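Local atomic coordinates of dehydrogenase (Sinorhizobium meliloti, PDB entry 3UOE), a protein that probably acts as an oxidoreductase, as a member of the LDH2/MDH2 (malate/L-lactate dehydrogenase) family. Residues A[163-177]-A[267-279]. Numbering follows the deposited sequence.
Sequences SEALVHPFGGTQALI and NLAPDVNGTLDDI
The carboxylate of E164 is gripped by the loop at T275 and L276: both backbone N-H groups point at OE2 on its syn side, from opposite faces of the carboxylate plane. L276 N to E164 OE2 is the straighter bond (2.9 Å, 161° at the hydrogen), and T275 N to E164 OE2 measures 3.0 Å. E164 OE1 is buried without a polar partner and lies against T275, with T275 CB 3.2 Å away and methyl CG2 beside it. A bend at chi2 (87°) turns the E164 chain over the carbonyl of V272, whose O sits 3.2 Å from E164 CG, and brings the carboxylate to that loop. A water donates to both E164 OE2 and D277 OD2, bridging two acidic groups that would otherwise probably repel; D277 OD2 also accepts from G274 N. With an alanine in place of E164, the N-H groups of T275 and L276 would probably lose their shared acceptor, and a gap would probably open beside T275. Farther along, A165 N bonds weakly to A269 O (3.3 Å) and also to a water that donates to A269 O and V272 O. Apolar packing is small: A165 CB on A269 CB, and L166 CD1 tip to tip with L276 CD1. V272 CG1 lies against the S163 carbonyl. L166 and V167 face I177 in a classic beta bulge. The contact joins the loop between strands 156-161 and 182-186 to the one linking helix 246-264 with strand 285-291; E257 of that helix accepts from A269 N, while Y306 of the second subunit bonds to L176 O and packs on P270.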
# COMPACT_ATOMS: atom_id res chain seq x y z
N SER A 163 2.60 6.10 13.87
CA SER A 163 2.02 6.42 15.17
C SER A 163 2.75 5.74 16.32
O SER A 163 3.75 5.07 16.11
CB SER A 163 0.56 5.96 15.20
OG SER A 163 0.51 4.56 15.38
N GLU A 164 2.24 5.93 17.54
CA GLU A 164 2.65 5.15 18.69
C GLU A 164 2.46 3.67 18.37
O GLU A 164 1.53 3.30 17.65
CB GLU A 164 1.80 5.48 19.92
CG GLU A 164 2.15 6.78 20.66
CD GLU A 164 1.44 8.00 20.08
OE1 GLU A 164 1.00 7.94 18.90
OE2 GLU A 164 1.34 9.02 20.80
N ALA A 165 3.33 2.83 18.92
CA ALA A 165 3.19 1.39 18.80
C ALA A 165 1.86 0.95 19.42
O ALA A 165 1.69 1.00 20.64
CB ALA A 165 4.36 0.70 19.50
N LEU A 166 0.92 0.54 18.59
CA LEU A 166 -0.40 0.16 19.07
C LEU A 166 -0.85 -1.19 18.55
O LEU A 166 -1.84 -1.75 19.01
CB LEU A 166 -1.43 1.21 18.69
CG LEU A 166 -1.19 2.59 19.31
CD1 LEU A 166 -2.03 3.65 18.61
CD2 LEU A 166 -1.44 2.55 20.82
N VAL A 167 -0.09 -1.73 17.59
CA VAL A 167 -0.53 -2.88 16.81
C VAL A 167 0.49 -4.00 16.95
O VAL A 167 1.69 -3.77 16.81
CB VAL A 167 -0.63 -2.50 15.32
CG1 VAL A 167 -0.95 -3.73 14.45
CG2 VAL A 167 -1.66 -1.38 15.11
N HIS A 168 0.03 -5.21 17.21
CA HIS A 168 0.98 -6.32 17.29
C HIS A 168 1.20 -6.95 15.94
O HIS A 168 0.34 -6.89 15.07
CB HIS A 168 0.53 -7.37 18.32
CG HIS A 168 -0.79 -8.01 18.01
ND1 HIS A 168 -0.97 -8.90 16.98
CD2 HIS A 168 -1.98 -7.92 18.65
CE1 HIS A 168 -2.22 -9.31 16.97
NE2 HIS A 168 -2.86 -8.73 17.97
N PRO A 169 2.37 -7.57 15.74
CA PRO A 169 2.58 -8.28 14.48
C PRO A 169 1.64 -9.48 14.40
O PRO A 169 1.12 -9.93 15.42
CB PRO A 169 4.03 -8.77 14.58
CG PRO A 169 4.64 -8.01 15.73
CD PRO A 169 3.51 -7.71 16.65
N PHE A 170 1.43 -9.98 13.19
CA PHE A 170 0.75 -11.25 13.02
C PHE A 170 1.60 -12.32 13.72
O PHE A 170 2.80 -12.39 13.50
CB PHE A 170 0.59 -11.55 11.52
CG PHE A 170 -0.15 -12.82 11.23
CD1 PHE A 170 -1.53 -12.88 11.36
CD2 PHE A 170 0.54 -13.96 10.84
CE1 PHE A 170 -2.21 -14.06 11.10
CE2 PHE A 170 -0.14 -15.14 10.57
CZ PHE A 170 -1.51 -15.20 10.70
N GLY A 171 0.98 -13.12 14.58
CA GLY A 171 1.71 -14.13 15.33
C GLY A 171 2.32 -13.64 16.63
O GLY A 171 2.91 -14.43 17.38
N GLY A 172 2.19 -12.34 16.91
CA GLY A 172 2.73 -11.73 18.11
C GLY A 172 1.63 -11.04 18.91
O GLY A 172 0.52 -10.88 18.41
N THR A 173 1.92 -10.63 20.14
CA THR A 173 0.88 -10.07 20.98
C THR A 173 1.30 -8.78 21.67
O THR A 173 0.59 -8.29 22.56
CB THR A 173 0.42 -11.08 22.06
OG1 THR A 173 1.53 -11.44 22.90
CG2 THR A 173 -0.16 -12.34 21.41
N GLN A 174 2.44 -8.23 21.27
CA GLN A 174 2.93 -6.97 21.81
C GLN A 174 2.75 -5.85 20.81
O GLN A 174 2.94 -6.04 19.61
CB GLN A 174 4.41 -7.07 22.16
CG GLN A 174 4.70 -7.88 23.38
CD GLN A 174 6.17 -7.83 23.75
OE1 GLN A 174 7.01 -8.42 23.09
NE2 GLN A 174 6.47 -7.12 24.83
N ALA A 175 2.37 -4.68 21.32
CA ALA A 175 2.27 -3.47 20.52
C ALA A 175 3.66 -3.03 20.05
O ALA A 175 4.48 -2.63 20.87
CB ALA A 175 1.62 -2.37 21.34
N LEU A 176 3.90 -3.08 18.74
CA LEU A 176 5.24 -2.79 18.21
C LEU A 176 5.20 -2.01 16.91
O LEU A 176 6.22 -1.51 16.43
CB LEU A 176 6.01 -4.10 18.00
CG LEU A 176 6.41 -4.83 19.28
CD1 LEU A 176 6.80 -6.28 18.99
CD2 LEU A 176 7.52 -4.07 20.00
N ILE A 177 4.00 -1.91 16.35
CA ILE A 177 3.79 -1.28 15.05
C ILE A 177 2.69 -0.23 15.20
O ILE A 177 1.79 -0.39 16.03
CB ILE A 177 3.39 -2.36 14.00
CG1 ILE A 177 4.46 -3.46 13.92
CG2 ILE A 177 3.11 -1.75 12.62
CD1 ILE A 177 3.99 -4.76 13.27
N ASN A 267 10.91 8.43 14.26
CA ASN A 267 11.18 7.25 15.07
C ASN A 267 10.28 6.06 14.76
O ASN A 267 9.12 6.23 14.35
CB ASN A 267 11.11 7.62 16.56
CG ASN A 267 12.27 8.49 16.99
OD1 ASN A 267 12.13 9.69 17.14
ND2 ASN A 267 13.43 7.89 17.14
N LEU A 268 10.83 4.86 14.93
CA LEU A 268 10.04 3.64 14.85
C LEU A 268 8.99 3.59 15.97
O LEU A 268 9.24 4.09 17.08
CB LEU A 268 10.94 2.42 14.91
CG LEU A 268 11.78 2.02 13.68
CD1 LEU A 268 10.96 2.02 12.39
CD2 LEU A 268 13.01 2.91 13.56
N ALA A 269 7.85 2.97 15.68
CA ALA A 269 6.70 2.95 16.59
C ALA A 269 7.01 2.84 18.08
O ALA A 269 6.51 3.64 18.86
CB ALA A 269 5.67 1.87 16.17
N PRO A 270 7.82 1.84 18.48
CA PRO A 270 8.05 1.67 19.92
C PRO A 270 8.61 2.93 20.60
O PRO A 270 8.44 3.10 21.80
CB PRO A 270 9.08 0.52 19.98
CG PRO A 270 8.89 -0.24 18.70
CD PRO A 270 8.55 0.84 17.68
N ASP A 271 9.26 3.80 19.84
CA ASP A 271 9.83 5.03 20.39
C ASP A 271 8.93 6.23 20.15
O ASP A 271 9.29 7.36 20.50
CB ASP A 271 11.20 5.32 19.78
CG ASP A 271 12.17 4.18 19.99
OD1 ASP A 271 12.84 3.77 19.01
OD2 ASP A 271 12.25 3.69 21.13
N VAL A 272 7.77 6.00 19.55
CA VAL A 272 6.93 7.12 19.14
C VAL A 272 5.99 7.59 20.25
O VAL A 272 5.33 6.77 20.90
CB VAL A 272 6.12 6.77 17.86
CG1 VAL A 272 5.06 7.85 17.57
CG2 VAL A 272 7.07 6.60 16.67
N ASN A 273 5.95 8.90 20.47
CA ASN A 273 4.94 9.50 21.35
C ASN A 273 4.38 10.77 20.72
O ASN A 273 4.64 11.07 19.54
CB ASN A 273 5.52 9.90 22.72
CG ASN A 273 6.62 8.98 23.20
OD1 ASN A 273 7.81 9.34 23.16
ND2 ASN A 273 6.24 7.81 23.69
N GLY A 274 3.65 11.55 21.51
CA GLY A 274 3.28 12.89 21.12
C GLY A 274 2.01 13.01 20.30
O GLY A 274 1.65 14.10 19.86
N THR A 275 1.32 11.90 20.10
CA THR A 275 0.06 11.92 19.38
C THR A 275 -1.12 11.67 20.33
O THR A 275 -2.15 12.34 20.26
CB THR A 275 0.08 10.89 18.24
OG1 THR A 275 0.43 11.56 17.01
CG2 THR A 275 -1.25 10.21 18.09
N LEU A 276 -0.94 10.73 21.25
CA LEU A 276 -1.97 10.41 22.23
C LEU A 276 -1.62 10.92 23.63
O LEU A 276 -2.22 10.50 24.61
CB LEU A 276 -2.20 8.89 22.26
CG LEU A 276 -2.57 8.28 20.91
CD1 LEU A 276 -2.56 6.77 21.01
CD2 LEU A 276 -3.92 8.80 20.41
N ASP A 277 -0.63 11.80 23.71
CA ASP A 277 -0.28 12.41 24.99
C ASP A 277 0.02 13.88 24.76
O ASP A 277 0.19 14.31 23.62
CB ASP A 277 0.94 11.72 25.62
CG ASP A 277 2.24 12.03 24.89
OD1 ASP A 277 2.67 13.21 24.90
OD2 ASP A 277 2.83 11.10 24.30
N ASP A 278 0.08 14.63 25.84
CA ASP A 278 0.46 16.03 25.75
C ASP A 278 1.69 16.25 26.60
O ASP A 278 1.78 17.23 27.33
CB ASP A 278 -0.68 16.93 26.22
CG ASP A 278 -1.14 16.60 27.63
OD1 ASP A 278 -0.55 15.70 28.27
OD2 ASP A 278 -2.10 17.24 28.10
N ILE A 279 2.63 15.32 26.50
CA ILE A 279 3.84 15.37 27.32
C ILE A 279 5.11 15.39 26.47
O ILE A 279 6.07 16.10 26.78
CB ILE A 279 3.92 14.14 28.24
CG1 ILE A 279 2.79 14.17 29.27
CG2 ILE A 279 5.27 14.09 28.94
CD1 ILE A 279 2.58 12.84 29.98
O HOH W 1 1.69 8.86 23.36
O HOH W 2 4.72 3.95 21.20